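Local coordinates for CADD-like protein of unknown function (Nostoc punctiforme, PDB 3B5O) that is of unknown function but resembles the CADD proteins and is probably an oxidoreductase of the all-helical heme oxygenase-like group, at residues D18-A21 / T25-P28. Sequence-based numbering, arbitrary orientation.
Sequences DYVA and TENP
Val-20 and Ala-21, in a short 3-10 turn, meet Glu-26 and Asn-27 as the chain doubles back, the CA atoms of Ala-21 and Asn-27 coming within 4.3 Å. The contact turns on the carboxamide of Asn-27, whose ND2 gives a nearly straight hydrogen bond to Ala-21 O (2.8 Å, 172° at the hydrogen). The acceptor lies almost in the amide plane, while the donor sits tilted 20° from the plane of the Ala-21 carbonyl. With CG anti to the backbone N (chi1 167°), the Asn-27 amide reaches that carbonyl, and its OD1 accepts a hydrogen bond from Val-30 N. Asparagine suits this buried place because one flat group both donates and accepts. Replacing it with an alanine removes the amide and would probably leave the Ala-21 carbonyl and Val-30 N without these mates. Val-20 O faces the Asn-27 backbone in a CA-H...O contact, at 3.2 Å from Asn-27 CA. Nearer the surface, CB and CG1 of the branched Val-20 each pack 3.9 Å from Glu-26 CB, using the aliphatic root of the glutamate. Pro-28 CD makes van der Waals contact with Ala-21 CA at 4.1 Å. Gln-219 of helix 204-230 accepts from Ala-21 N. A weak bond from Val-29 N to Asn-27 OD1 adds an Asx turn, within the loop joining helices 2-18 and 38-68, consistent with the heme oxygenase-like fold of its family.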
# COMPACT_ATOMS: atom_id res chain seq x y z
N ASP A 18 -2.26 -12.97 10.66
CA ASP A 18 -2.70 -12.17 11.79
C ASP A 18 -3.35 -10.83 11.49
O ASP A 18 -3.73 -10.12 12.43
CB ASP A 18 -1.51 -11.93 12.74
CG ASP A 18 -1.13 -13.17 13.55
OD1 ASP A 18 -1.76 -14.25 13.42
OD2 ASP A 18 -0.15 -13.03 14.31
N TYR A 19 -3.49 -10.48 10.20
CA TYR A 19 -3.91 -9.12 9.81
C TYR A 19 -5.18 -9.15 8.96
O TYR A 19 -5.11 -9.35 7.76
CB TYR A 19 -2.77 -8.41 9.07
CG TYR A 19 -1.74 -7.94 10.04
CD1 TYR A 19 -0.85 -8.84 10.62
CD2 TYR A 19 -1.73 -6.65 10.51
CE1 TYR A 19 0.05 -8.44 11.59
CE2 TYR A 19 -0.84 -6.22 11.46
CZ TYR A 19 0.05 -7.14 12.01
OH TYR A 19 0.94 -6.76 12.96
N VAL A 20 -6.30 -8.90 9.60
CA VAL A 20 -7.59 -8.92 8.89
C VAL A 20 -7.66 -7.89 7.77
O VAL A 20 -8.38 -8.08 6.80
CB VAL A 20 -8.79 -8.74 9.82
CG1 VAL A 20 -8.90 -9.93 10.80
CG2 VAL A 20 -8.78 -7.42 10.58
N ALA A 21 -6.93 -6.78 7.88
CA ALA A 21 -7.03 -5.78 6.83
C ALA A 21 -6.58 -6.30 5.48
O ALA A 21 -6.98 -5.75 4.46
CB ALA A 21 -6.20 -4.54 7.19
N THR A 25 -11.55 -11.74 2.80
CA THR A 25 -12.83 -11.90 3.46
C THR A 25 -13.03 -11.09 4.73
O THR A 25 -14.15 -10.71 5.04
CB THR A 25 -13.11 -13.39 3.78
OG1 THR A 25 -12.07 -13.90 4.59
CG2 THR A 25 -13.23 -14.21 2.48
N GLU A 26 -11.97 -10.86 5.51
CA GLU A 26 -12.14 -10.20 6.81
C GLU A 26 -11.76 -8.73 6.84
O GLU A 26 -11.94 -8.06 7.86
CB GLU A 26 -11.36 -10.94 7.91
CG GLU A 26 -11.99 -12.25 8.32
CD GLU A 26 -11.17 -12.97 9.38
OE1 GLU A 26 -10.13 -13.56 9.04
OE2 GLU A 26 -11.59 -12.93 10.55
N ASN A 27 -11.29 -8.19 5.72
CA ASN A 27 -11.01 -6.75 5.66
C ASN A 27 -12.26 -5.98 6.10
O ASN A 27 -13.37 -6.36 5.75
CB ASN A 27 -10.54 -6.37 4.26
CG ASN A 27 -10.52 -4.89 4.02
OD1 ASN A 27 -11.57 -4.30 3.76
ND2 ASN A 27 -9.34 -4.27 4.07
N PRO A 28 -12.09 -4.90 6.89
CA PRO A 28 -13.26 -4.24 7.43
C PRO A 28 -14.17 -3.54 6.42
O PRO A 28 -15.36 -3.40 6.71
CB PRO A 28 -12.68 -3.24 8.44
CG PRO A 28 -11.32 -3.02 8.00
CD PRO A 28 -10.85 -4.33 7.44